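Local coordinates for protein arginase (Glaciozyma antarctica, PDB 5YNL) that probably hydrolyses L-arginine to L-ornithine and urea, as arginases generally do, in a cold-adapted version from a psychrophilic yeast, at residues A[163-166]-A[167-171]; A[253-256]-A[257-261]; A[198-202]-A[203-207]; A[310-313]-A[314-318]; A[348-351]-A[352-356]. All blocks are in the same frame, centred on the assembly; numbering follows the deposited sequence. Where two conformers were deposited one is given.

Contact 1 (A[163-166]-A[167-171]); sequences SGTF and KAYPE
Phe166 and Lys167, neighbours on the last turn of helix 158-168, bury the most surface here, with Tyr169 next as the chain leaves helical geometry. With CG anti to its own carbonyl carbon (chi1 -82°), Phe166 packs its ring on Cys222 and Leu223 of a loop, where a large apolar ring suits the buried setting, while CG and CD2 stay near Tyr169 O, each 3.8 Å from it. Its backbone does the local work: Phe166 CA makes a C-H...O contact with the same oxygen at 3.1 Å. Lys167 begins quite differently, with CG anti to N (chi1 171°). Its CB rests 3.1 Å from Ser163 O and 3.2 Å from Gly164 O, and three successive bends bring the chain back toward Gly164, whose lack of a side chain suits this side. The ammonium group then makes a cation-pi contact with Tyr139 of helix 124-142. Just past the helix, Tyr169 CD2 comes within 3.5 Å of Thr165 O, while the ring also touches Pro280. Pro170 has no N-H, so its nitrogen, 2.9 Å from Phe166 O, cannot continue the pattern of Lys167 N to Ser163 O (2.8 Å) and Ala168 N to Gly164 O. This is a proline-terminated helix C-terminus, from which the chain turns toward strand 173-177 of the parallel alpha/beta arginase fold.

Contact 2 (A[253-256]-A[257-261]); sequences SMFH and VDKYG
Val257 and Ser253 form the snug inner side of this first helical turn. The valine sets CG2 anti to its carbonyl carbon, which places that methyl 3.6 Å from Ser253 O, the oxygen that also accepts the Val257 N-H. Branched and apolar, Val257 suits a buried position and packs on Ile262 further along the helix. His256 braces the start of the turn: its ND1 takes the N-H of Ser253 at 3.1 Å, with the donor only 5° out of the ring plane. That bond uses the in-plane acceptor of the imidazole and fixes the ring's rotation, while Phe255 CD2 lies 4.0 Å above one face of the His256 ring. The outer side is looser. His256 and Tyr260 run side by side one turn apart, pointing the same way, and Tyr260 CE2 lies at the edge of the His256 ring, 4.2 Å from CD2. The extended aliphatic chain of Lys259 lays its CG over the centre of the Tyr260 ring, and its NZ reaches Tyr260 OH in a weak hydrogen bond of 3.4 Å. The side chains of Phe255 and Lys259, both exposed on this side, only approach, CE2 to CD at 4.5 Å. With Ser253 at the N-cap and a histidine three residues on accepting its N-H, the turn has one of the two bonds of a capping box, where strand 250-253 at the edge of the sheet passes into helix 254-273.

Contact 3 (A[198-202]-A[203-207]); sequences PVSFL and LGLDG
Leu203 overlaps Val199 one turn back, its CD1 lying 3.5 Å from Val199 CG1 as the two side chains run alongside each other in the same direction. The leucine's CG also sits 3.2 Å from Val199 O, whose oxygen accepts the Leu203 N-H almost in line with the carbonyl bond. Both aliphatic residues touch Ile183 as well, so their shapes are matched to a shared apolar surface. An alanine in place of Leu203 would probably leave Val199 CG1 and Ile183 without that cover and open a gap beside them. Past Leu203 the helix ends in a Schellman motif. Gly204, with phi 79°, turns the chain back as glycine does most easily, and Leu205 N bonds Ser200 O at 3.2 Å while Gly204 N makes a weak bond to Phe201 O. Leu205 then folds over the bonded carbonyl: its CG stands between N and the carbonyl carbon (chi1 43°), a crowded position that brings both methyls within 3.2 Å of Ser200 O and puts CD2 3.4 Å from Ser200 CB. Small Ser200 permits this closeness, its hydroxyl being bound to Cys197 O and Asn184 O. Further along, Asp206 CB approaches Phe201 CD2 at 4.1 Å, with ring and carboxylate planes only 6° apart. Asp206 OD1 is buried with no partner in the model, near a poorly ordered Gly207. The chemistry implies an apolar helix end capped by backbone bonds, some weak, and a probably less firmly held loop where Asp206 OD1, if correctly placed, would pay a desolvation cost.

Contact 4 (A[310-313]-A[314-318]); sequences EGHY and ICEAI
Tyr313 meets Ala317 one turn later on helix 308-320. Its CB starts 3.3 Å from Ile314 N, and CG lies anti to the backbone N (chi1 180°), a setting that lays the ring along the helix over Ala317. There CD2 comes 4.2 Å from Ala317 CB, CE2 approaches the same methyl most closely at 3.7 Å, CZ follows at 3.9 Å, and even OH ends within 4.1 Å of it. The methyl stands over one ring face, 25° off the normal: a CH-pi contact for which alanine is small enough to let the ring lie close. A serine replacing Tyr313 would probably leave Ala317 CB without its aromatic cover. On another side, the Glu316 carboxylate is turned 80° from the His312 ring, with OE1 at the ring edge 3.3 Å from CD2. Ile314 tucks CG1 3.1 Å from Glu310 O. Among its neighbours, the helix sends Tyr313 to Ile262 and Ala317 to Val266 of helix 254-273, turns His312, Cys315 and Glu316 to helix 345-356, and presses Ile314 and Ile318 on strand 173-177.

Contact 5 (A[348-351]-A[352-356]); sequences VGRS and LVRCA
Arg350 and Arg354, one turn apart on helix 345-356, bring their guanidinium groups together: in the conformer described, one of two modelled for Arg354, NE of Arg350 lies 3.6 Å from NH1 of Arg354. Their planes are 48° apart, and Arg350 NE lies at the edge of the Arg354 group. Asp89 OD2 forms salt bridges with both atoms, which probably offsets the like charges; Arg350 NH1 has a further salt bridge to Asp347. The two chains get there by different routes. Arg350 leaves with chi1 at -149°, short of a fully anti setting, and bends at chi3 to swing its head across. Arg354 puts CG anti to its carbonyl carbon (chi1 -64°), which brings Arg354 CG 3.3 Å from Arg350 O, then bends at chi3 so that its CZ lies 4.0 Å from Ser351 CA and one face of the group looks onto that atom. Small Ser351 suits a spot under so bulky a head. On the buried side, Leu352 directs CG toward Val348 O at 3.5 Å, and Val353 CG2 packs 3.4 Å from Gly349 O. The helix lies among helix 86-92, where Leu86 and Ile90 receive Val353, helix 308-320, which meets Leu352 and Cys355, and strand 324-330, on which Val353 and Ala356 rest.

Overall arrangement
Each contact lies between consecutive segments of one helix or helix end, so none closes a long loop, and all five follow in series without nesting or crossing. From the N terminus come contact 1 at the end of helix 158-168, contact 3 at the end of helix 198-202, contact 2 at the start of helix 254-273, then contacts 4 and 5 in helices 308-320 and 345-356. Contacts 1 and 3 touch through Ser163 OG and Leu202 CD2, 3.8 Å apart. Contact 2 meets contact 4 through Val257 and Glu310, and contact 4 packs on contact 5. The contacts thus fall into two touching groups, 1 with 3 and 2 with 4 and 5, among the helices that flank the parallel sheet.

Contact 1 (A[163-166]-A[167-171])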
loop_
_atom_site.group_PDB
_atom_site.type_symbol
_atom_site.label_atom_id
_atom_site.label_comp_id
_atom_site.label_asym_id
_atom_site.label_seq_id
_atom_site.Cartn_x
_atom_site.Cartn_y
_atom_site.Cartn_z
ATOM N N SER A 163 -9.413 -3.593 0.652
ATOM C CA SER A 163 -10.815 -3.889 0.925
ATOM C C SER A 163 -11.234 -3.343 2.288
ATOM O O SER A 163 -12.213 -2.613 2.391
ATOM C CB SER A 163 -11.074 -5.392 0.857
ATOM O OG SER A 163 -10.706 -5.901 -0.410
ATOM N N GLY A 164 -10.478 -3.688 3.329
ATOM C CA GLY A 164 -10.762 -3.222 4.676
ATOM C C GLY A 164 -10.779 -1.710 4.760
ATOM O O GLY A 164 -11.725 -1.123 5.281
ATOM N N THR A 165 -9.727 -1.082 4.235
ATOM C CA THR A 165 -9.565 0.366 4.271
ATOM C C THR A 165 -10.721 1.085 3.567
ATOM O O THR A 165 -11.305 2.035 4.112
ATOM C CB THR A 165 -8.230 0.763 3.627
ATOM O OG1 THR A 165 -7.139 0.244 4.414
ATOM C CG2 THR A 165 -8.128 2.266 3.506
ATOM N N PHE A 166 -11.054 0.635 2.359
ATOM C CA PHE A 166 -12.133 1.260 1.599
ATOM C C PHE A 166 -13.492 0.922 2.166
ATOM O O PHE A 166 -14.428 1.699 2.021
ATOM C CB PHE A 166 -12.056 0.872 0.126
ATOM C CG PHE A 166 -11.067 1.692 -0.662
ATOM C CD1 PHE A 166 -9.700 1.539 -0.462
ATOM C CD2 PHE A 166 -11.507 2.615 -1.601
ATOM C CE1 PHE A 166 -8.783 2.287 -1.183
ATOM C CE2 PHE A 166 -10.600 3.364 -2.328
ATOM C CZ PHE A 166 -9.230 3.207 -2.114
ATOM N N LYS A 167 -13.603 -0.247 2.792
ATOM C CA LYS A 167 -14.821 -0.628 3.500
ATOM C C LYS A 167 -15.105 0.448 4.525
ATOM O O LYS A 167 -16.234 0.911 4.661
ATOM C CB LYS A 167 -14.621 -1.971 4.213
ATOM C CG LYS A 167 -15.743 -2.371 5.162
ATOM C CD LYS A 167 -16.438 -3.622 4.668
ATOM C CE LYS A 167 -15.435 -4.714 4.356
ATOM N NZ LYS A 167 -14.601 -5.068 5.540
ATOM N N ALA A 168 -14.056 0.853 5.232
ATOM C CA ALA A 168 -14.168 1.902 6.235
ATOM C C ALA A 168 -14.082 3.293 5.612
ATOM O O ALA A 168 -14.674 4.237 6.121
ATOM C CB ALA A 168 -13.102 1.736 7.282
ATOM N N TYR A 169 -13.334 3.429 4.525
ATOM C CA TYR A 169 -13.254 4.710 3.836
ATOM C C TYR A 169 -13.579 4.532 2.360
ATOM O O TYR A 169 -12.674 4.344 1.538
ATOM C CB TYR A 169 -11.859 5.338 3.993
ATOM C CG TYR A 169 -11.441 5.609 5.426
ATOM C CD1 TYR A 169 -12.014 6.642 6.154
ATOM C CD2 TYR A 169 -10.452 4.840 6.043
ATOM C CE1 TYR A 169 -11.626 6.902 7.457
ATOM C CE2 TYR A 169 -10.053 5.092 7.356
ATOM C CZ TYR A 169 -10.645 6.130 8.061
ATOM O OH TYR A 169 -10.260 6.391 9.367
ATOM N N PRO A 170 -14.877 4.555 2.020
ATOM C CA PRO A 170 -15.299 4.410 0.623
ATOM C C PRO A 170 -14.836 5.585 -0.208
ATOM O O PRO A 170 -14.779 5.483 -1.427
ATOM C CB PRO A 170 -16.829 4.427 0.704
ATOM C CG PRO A 170 -17.136 3.988 2.098
ATOM C CD PRO A 170 -16.011 4.511 2.955
ATOM N N GLU A 171 -14.515 6.697 0.437
ATOM C CA GLU A 171 -14.043 7.853 -0.303
ATOM C C GLU A 171 -12.528 7.997 -0.279
ATOM O O GLU A 171 -11.997 9.071 -0.587
ATOM C CB GLU A 171 -14.728 9.124 0.204
ATOM C CG GLU A 171 -16.273 9.118 0.005
ATOM C CD GLU A 171 -16.660 8.960 -1.455
ATOM O OE1 GLU A 171 -15.816 9.254 -2.329
ATOM O OE2 GLU A 171 -17.799 8.547 -1.746
#

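Contact 2 (A[253-256]-A[257-261])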
loop_
_atom_site.group_PDB
_atom_site.type_symbol
_atom_site.label_atom_id
_atom_site.label_comp_id
_atom_site.label_asym_id
_atom_site.label_seq_id
_atom_site.Cartn_x
_atom_site.Cartn_y
_atom_site.Cartn_z
ATOM N N SER A 253 5.731 6.286 -14.125
ATOM C CA SER A 253 6.773 5.284 -14.168
ATOM C C SER A 253 8.108 5.942 -13.846
ATOM O O SER A 253 8.169 7.151 -13.571
ATOM C CB SER A 253 6.829 4.644 -15.553
ATOM O OG SER A 253 7.475 5.519 -16.450
ATOM N N MET A 254 9.171 5.142 -13.904
ATOM C CA MET A 254 10.525 5.602 -13.589
ATOM C C MET A 254 10.977 6.641 -14.600
ATOM O O MET A 254 11.736 7.554 -14.259
ATOM C CB MET A 254 11.519 4.422 -13.522
ATOM C CG MET A 254 11.302 3.485 -12.344
ATOM S SD MET A 254 11.253 4.385 -10.775
ATOM C CE MET A 254 12.950 4.981 -10.731
ATOM N N PHE A 255 10.490 6.507 -15.831
ATOM C CA PHE A 255 10.705 7.514 -16.878
ATOM C C PHE A 255 10.191 8.878 -16.418
ATOM O O PHE A 255 10.905 9.862 -16.487
ATOM C CB PHE A 255 10.016 7.060 -18.171
ATOM C CG PHE A 255 9.965 8.106 -19.253
ATOM C CD1 PHE A 255 11.040 8.279 -20.137
ATOM C CD2 PHE A 255 8.826 8.885 -19.437
ATOM C CE1 PHE A 255 10.975 9.220 -21.181
ATOM C CE2 PHE A 255 8.763 9.828 -20.464
ATOM C CZ PHE A 255 9.841 9.995 -21.329
ATOM N N HIS A 256 8.965 8.915 -15.899
ATOM C CA HIS A 256 8.374 10.146 -15.364
ATOM C C HIS A 256 9.078 10.593 -14.089
ATOM O O HIS A 256 9.196 11.806 -13.833
ATOM C CB HIS A 256 6.893 9.958 -15.062
ATOM C CG HIS A 256 6.079 9.574 -16.255
ATOM N ND1 HIS A 256 5.526 8.320 -16.405
ATOM C CD2 HIS A 256 5.717 10.291 -17.350
ATOM C CE1 HIS A 256 4.857 8.275 -17.554
ATOM N NE2 HIS A 256 4.955 9.456 -18.138
ATOM N N VAL A 257 9.538 9.643 -13.267
ATOM C CA VAL A 257 10.247 10.102 -12.085
ATOM C C VAL A 257 11.539 10.772 -12.532
ATOM O O VAL A 257 11.839 11.869 -12.083
ATOM C CB VAL A 257 10.522 9.006 -11.070
ATOM C CG1 VAL A 257 11.501 9.526 -10.020
ATOM C CG2 VAL A 257 9.182 8.497 -10.438
ATOM N N ASP A 258 12.280 10.141 -13.437
ATOM C CA ASP A 258 13.498 10.750 -13.946
ATOM C C ASP A 258 13.194 12.105 -14.537
ATOM O O ASP A 258 13.829 13.098 -14.204
ATOM C CB ASP A 258 14.149 9.865 -15.014
ATOM C CG ASP A 258 14.646 8.538 -14.454
ATOM O OD1 ASP A 258 15.110 8.505 -13.270
ATOM O OD2 ASP A 258 14.553 7.529 -15.215
ATOM N N LYS A 259 12.177 12.136 -15.385
ATOM C CA LYS A 259 11.805 13.344 -16.123
ATOM C C LYS A 259 11.541 14.518 -15.187
ATOM O O LYS A 259 12.206 15.564 -15.284
ATOM C CB LYS A 259 10.548 13.081 -16.958
ATOM C CG LYS A 259 10.032 14.304 -17.691
ATOM C CD LYS A 259 8.984 13.927 -18.740
ATOM C CE LYS A 259 8.641 15.152 -19.590
ATOM N NZ LYS A 259 7.598 14.801 -20.562
ATOM N N TYR A 260 10.606 14.302 -14.253
ATOM C CA TYR A 260 10.059 15.364 -13.423
ATOM C C TYR A 260 10.668 15.460 -12.025
ATOM O O TYR A 260 10.525 16.478 -11.358
ATOM C CB TYR A 260 8.547 15.186 -13.285
ATOM C CG TYR A 260 7.741 15.285 -14.571
ATOM C CD1 TYR A 260 7.552 16.500 -15.197
ATOM C CD2 TYR A 260 7.106 14.168 -15.112
ATOM C CE1 TYR A 260 6.785 16.600 -16.348
ATOM C CE2 TYR A 260 6.333 14.258 -16.269
ATOM C CZ TYR A 260 6.184 15.474 -16.873
ATOM O OH TYR A 260 5.431 15.587 -18.016
ATOM N N GLY A 261 11.313 14.392 -11.553
ATOM C CA GLY A 261 11.779 14.355 -10.172
ATOM C C GLY A 261 10.608 13.902 -9.294
ATOM O O GLY A 261 9.424 14.187 -9.599
#

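Contact 3 (A[198-202]-A[203-207])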
loop_
_atom_site.group_PDB
_atom_site.type_symbol
_atom_site.label_atom_id
_atom_site.label_comp_id
_atom_site.label_asym_id
_atom_site.label_seq_id
_atom_site.Cartn_x
_atom_site.Cartn_y
_atom_site.Cartn_z
ATOM N N PRO A 198 -4.210 -8.359 -8.058
ATOM C CA PRO A 198 -5.091 -7.796 -7.028
ATOM C C PRO A 198 -5.848 -6.544 -7.442
ATOM O O PRO A 198 -6.927 -6.281 -6.904
ATOM C CB PRO A 198 -4.117 -7.427 -5.898
ATOM C CG PRO A 198 -2.834 -7.145 -6.585
ATOM C CD PRO A 198 -2.789 -8.176 -7.696
ATOM N N VAL A 199 -5.294 -5.769 -8.363
ATOM C CA VAL A 199 -5.953 -4.528 -8.740
ATOM C C VAL A 199 -7.175 -4.836 -9.604
ATOM O O VAL A 199 -8.198 -4.157 -9.521
ATOM C CB VAL A 199 -4.984 -3.552 -9.436
ATOM C CG1 VAL A 199 -5.596 -2.158 -9.520
ATOM C CG2 VAL A 199 -3.686 -3.480 -8.672
ATOM N N SER A 200 -7.068 -5.893 -10.403
ATOM C CA SER A 200 -8.148 -6.292 -11.289
ATOM C C SER A 200 -9.403 -6.708 -10.516
ATOM O O SER A 200 -10.521 -6.586 -11.028
ATOM C CB SER A 200 -7.679 -7.404 -12.235
ATOM O OG SER A 200 -7.570 -8.653 -11.579
ATOM N N PHE A 201 -9.230 -7.185 -9.283
ATOM C CA PHE A 201 -10.378 -7.568 -8.454
ATOM C C PHE A 201 -10.954 -6.318 -7.782
ATOM O O PHE A 201 -12.163 -6.143 -7.705
ATOM C CB PHE A 201 -9.965 -8.593 -7.386
ATOM C CG PHE A 201 -9.672 -9.978 -7.926
ATOM C CD1 PHE A 201 -8.472 -10.261 -8.579
ATOM C CD2 PHE A 201 -10.583 -11.014 -7.738
ATOM C CE1 PHE A 201 -8.202 -11.542 -9.064
ATOM C CE2 PHE A 201 -10.321 -12.300 -8.224
ATOM C CZ PHE A 201 -9.127 -12.560 -8.887
ATOM N N LEU A 202 -10.073 -5.451 -7.275
ATOM C CA LEU A 202 -10.527 -4.225 -6.613
ATOM C C LEU A 202 -11.263 -3.296 -7.578
ATOM O O LEU A 202 -12.188 -2.580 -7.180
ATOM C CB LEU A 202 -9.356 -3.502 -5.968
ATOM C CG LEU A 202 -8.598 -4.368 -4.961
ATOM C CD1 LEU A 202 -7.241 -3.743 -4.639
ATOM C CD2 LEU A 202 -9.415 -4.614 -3.691
ATOM N N LEU A 203 -10.849 -3.313 -8.844
ATOM C CA LEU A 203 -11.494 -2.489 -9.860
ATOM C C LEU A 203 -12.779 -3.177 -10.307
ATOM O O LEU A 203 -13.694 -2.535 -10.820
ATOM C CB LEU A 203 -10.558 -2.238 -11.039
ATOM C CG LEU A 203 -9.336 -1.373 -10.698
ATOM C CD1 LEU A 203 -8.235 -1.594 -11.715
ATOM C CD2 LEU A 203 -9.719 0.121 -10.649
ATOM N N GLY A 204 -12.842 -4.483 -10.078
ATOM C CA GLY A 204 -14.026 -5.248 -10.398
ATOM C C GLY A 204 -14.141 -5.578 -11.869
ATOM O O GLY A 204 -14.841 -4.895 -12.616
ATOM N N LEU A 205 -13.446 -6.624 -12.289
ATOM C CA LEU A 205 -13.670 -7.197 -13.608
ATOM C C LEU A 205 -13.400 -8.692 -13.545
ATOM O O LEU A 205 -13.289 -9.349 -14.589
ATOM C CB LEU A 205 -12.841 -6.491 -14.701
ATOM C CG LEU A 205 -11.368 -6.072 -14.573
ATOM C CD1 LEU A 205 -11.168 -4.884 -13.644
ATOM C CD2 LEU A 205 -10.484 -7.233 -14.162
ATOM N N ASP A 206 -13.311 -9.196 -12.306
ATOM C CA ASP A 206 -12.993 -10.604 -11.990
ATOM C C ASP A 206 -13.504 -11.614 -13.016
ATOM O O ASP A 206 -14.711 -11.744 -13.229
ATOM C CB ASP A 206 -13.488 -11.001 -10.585
ATOM C CG ASP A 206 -14.245 -9.885 -9.879
ATOM O OD1 ASP A 206 -13.778 -8.717 -9.913
ATOM O OD2 ASP A 206 -15.306 -10.192 -9.281
ATOM N N GLY A 207 -12.572 -12.300 -13.669
ATOM C CA GLY A 207 -12.896 -13.219 -14.743
ATOM C C GLY A 207 -11.918 -13.135 -15.903
ATOM O O GLY A 207 -11.719 -14.108 -16.635
#

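Contact 4 (A[310-313]-A[314-318])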
loop_
_atom_site.group_PDB
_atom_site.type_symbol
_atom_site.label_atom_id
_atom_site.label_comp_id
_atom_site.label_asym_id
_atom_site.label_seq_id
_atom_site.Cartn_x
_atom_site.Cartn_y
_atom_site.Cartn_z
ATOM N N GLU A 310 13.987 8.797 -2.474
ATOM C CA GLU A 310 12.698 8.930 -3.160
ATOM C C GLU A 310 11.582 8.131 -2.495
ATOM O O GLU A 310 10.453 8.623 -2.395
ATOM C CB GLU A 310 12.800 8.535 -4.646
ATOM C CG GLU A 310 13.482 9.575 -5.555
ATOM C CD GLU A 310 14.037 8.959 -6.838
ATOM O OE1 GLU A 310 14.213 7.718 -6.877
ATOM O OE2 GLU A 310 14.311 9.702 -7.796
ATOM N N GLY A 311 11.863 6.904 -2.065
ATOM C CA GLY A 311 10.857 6.119 -1.359
ATOM C C GLY A 311 10.492 6.813 -0.048
ATOM O O GLY A 311 9.332 6.810 0.401
ATOM N N HIS A 312 11.496 7.431 0.564
ATOM C CA HIS A 312 11.288 8.178 1.791
ATOM C C HIS A 312 10.460 9.448 1.576
ATOM O O HIS A 312 9.511 9.711 2.322
ATOM C CB HIS A 312 12.620 8.562 2.393
ATOM C CG HIS A 312 12.502 9.123 3.766
ATOM N ND1 HIS A 312 12.816 8.394 4.884
ATOM C CD2 HIS A 312 12.095 10.339 4.193
ATOM C CE1 HIS A 312 12.605 9.145 5.960
ATOM N NE2 HIS A 312 12.168 10.322 5.565
ATOM N N TYR A 313 10.842 10.252 0.582
ATOM C CA TYR A 313 10.074 11.446 0.241
ATOM C C TYR A 313 8.596 11.128 -0.038
ATOM O O TYR A 313 7.717 11.886 0.353
ATOM C CB TYR A 313 10.694 12.233 -0.924
ATOM C CG TYR A 313 9.876 13.459 -1.254
ATOM C CD1 TYR A 313 10.051 14.636 -0.551
ATOM C CD2 TYR A 313 8.891 13.423 -2.240
ATOM C CE1 TYR A 313 9.290 15.754 -0.821
ATOM C CE2 TYR A 313 8.110 14.556 -2.519
ATOM C CZ TYR A 313 8.325 15.712 -1.797
ATOM O OH TYR A 313 7.571 16.827 -2.050
ATOM N N ILE A 314 8.315 10.023 -0.714
ATOM C CA ILE A 314 6.922 9.650 -0.939
ATOM C C ILE A 314 6.194 9.539 0.410
ATOM O O ILE A 314 5.062 10.051 0.572
ATOM C CB ILE A 314 6.785 8.310 -1.711
ATOM C CG1 ILE A 314 7.436 8.409 -3.097
ATOM C CG2 ILE A 314 5.334 7.894 -1.851
ATOM C CD1 ILE A 314 7.179 7.148 -3.996
ATOM N N CYS A 315 6.840 8.881 1.373
ATOM C CA CYS A 315 6.237 8.667 2.682
ATOM C C CYS A 315 6.122 9.962 3.454
ATOM O O CYS A 315 5.124 10.186 4.132
ATOM C CB CYS A 315 7.027 7.611 3.488
ATOM S SG CYS A 315 6.882 5.939 2.764
ATOM N N GLU A 316 7.122 10.831 3.328
ATOM C CA GLU A 316 7.074 12.115 4.011
ATOM C C GLU A 316 5.975 12.975 3.395
ATOM O O GLU A 316 5.127 13.515 4.105
ATOM C CB GLU A 316 8.425 12.833 3.921
ATOM C CG GLU A 316 8.761 13.684 5.137
ATOM C CD GLU A 316 10.262 13.997 5.263
ATOM O OE1 GLU A 316 11.073 13.480 4.436
ATOM O OE2 GLU A 316 10.636 14.781 6.194
ATOM N N ALA A 317 5.973 13.061 2.066
ATOM C CA ALA A 317 5.084 13.969 1.361
ATOM C C ALA A 317 3.655 13.612 1.687
ATOM O O ALA A 317 2.826 14.498 1.959
ATOM C CB ALA A 317 5.318 13.917 -0.135
ATOM N N ILE A 318 3.379 12.311 1.689
ATOM C CA ILE A 318 2.059 11.816 2.037
ATOM C C ILE A 318 1.790 12.172 3.498
ATOM O O ILE A 318 0.693 12.611 3.839
ATOM C CB ILE A 318 1.969 10.301 1.854
ATOM C CG1 ILE A 318 1.529 9.942 0.423
ATOM C CG2 ILE A 318 0.930 9.703 2.826
ATOM C CD1 ILE A 318 2.094 10.773 -0.687
#

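Contact 5 (A[348-351]-A[352-356])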
loop_
_atom_site.group_PDB
_atom_site.type_symbol
_atom_site.label_atom_id
_atom_site.label_comp_id
_atom_site.label_asym_id
_atom_site.label_seq_id
_atom_site.Cartn_x
_atom_site.Cartn_y
_atom_site.Cartn_z
ATOM N N VAL A 348 15.209 -0.270 6.181
ATOM C CA VAL A 348 14.570 0.599 5.206
ATOM C C VAL A 348 13.076 0.651 5.495
ATOM O O VAL A 348 12.495 1.735 5.559
ATOM C CB VAL A 348 14.808 0.117 3.766
ATOM C CG1 VAL A 348 13.814 0.727 2.827
ATOM C CG2 VAL A 348 16.208 0.445 3.327
ATOM N N GLY A 349 12.462 -0.523 5.672
ATOM C CA GLY A 349 11.027 -0.611 5.932
ATOM C C GLY A 349 10.700 0.184 7.180
ATOM O O GLY A 349 9.751 0.956 7.212
ATOM N N ARG A 350 11.533 0.029 8.197
ATOM C CA ARG A 350 11.343 0.748 9.446
ATOM C C ARG A 350 11.371 2.262 9.269
ATOM O O ARG A 350 10.536 2.983 9.807
ATOM C CB ARG A 350 12.400 0.333 10.460
ATOM C CG ARG A 350 11.866 0.409 11.845
ATOM C CD ARG A 350 12.720 -0.386 12.799
ATOM N NE ARG A 350 13.828 0.417 13.279
ATOM C CZ ARG A 350 15.086 0.013 13.291
ATOM N NH1 ARG A 350 15.388 -1.204 12.857
ATOM N NH2 ARG A 350 16.034 0.821 13.752
ATOM N N SER A 351 12.363 2.727 8.524
ATOM C CA SER A 351 12.486 4.136 8.232
ATOM C C SER A 351 11.220 4.675 7.538
ATOM O O SER A 351 10.726 5.718 7.941
ATOM C CB SER A 351 13.744 4.400 7.399
ATOM O OG SER A 351 14.229 5.712 7.625
ATOM N N LEU A 352 10.690 3.953 6.541
ATOM C CA LEU A 352 9.545 4.446 5.787
ATOM C C LEU A 352 8.299 4.472 6.679
ATOM O O LEU A 352 7.437 5.362 6.534
ATOM C CB LEU A 352 9.255 3.607 4.540
ATOM C CG LEU A 352 10.304 3.402 3.435
ATOM C CD1 LEU A 352 9.801 2.339 2.419
ATOM C CD2 LEU A 352 10.624 4.737 2.695
ATOM N N VAL A 353 8.189 3.500 7.589
ATOM C CA VAL A 353 7.041 3.481 8.494
ATOM C C VAL A 353 7.073 4.736 9.365
ATOM O O VAL A 353 6.112 5.495 9.371
ATOM C CB VAL A 353 6.975 2.192 9.383
ATOM C CG1 VAL A 353 5.942 2.350 10.475
ATOM C CG2 VAL A 353 6.632 0.962 8.531
ATOM N N ARG A 354 8.190 4.955 10.071
ATOM C CA ARG A 354 8.335 6.096 10.981
ATOM C C ARG A 354 7.967 7.372 10.265
ATOM O O ARG A 354 7.244 8.212 10.790
ATOM C CB ARG A 354 9.774 6.217 11.495
ATOM C CG ARG A 354 10.243 5.041 12.339
ATOM C CD ARG A 354 11.466 5.408 13.179
ATOM N NE ARG A 354 12.605 5.888 12.391
ATOM C CZ ARG A 354 13.578 5.113 11.911
ATOM N NH1 ARG A 354 13.559 3.803 12.115
ATOM N NH2 ARG A 354 14.567 5.646 11.214
ATOM N N CYS A 355 8.482 7.477 9.056
ATOM C CA CYS A 355 8.335 8.609 8.199
ATOM C C CYS A 355 6.883 8.824 7.805
ATOM O O CYS A 355 6.352 9.939 7.877
ATOM C CB CYS A 355 9.138 8.299 6.951
ATOM S SG CYS A 355 9.458 9.716 6.019
ATOM N N ALA A 356 6.242 7.740 7.383
ATOM C CA ALA A 356 4.868 7.806 6.925
ATOM C C ALA A 356 3.968 8.224 8.068
ATOM O O ALA A 356 2.933 8.851 7.837
ATOM C CB ALA A 356 4.410 6.457 6.347
#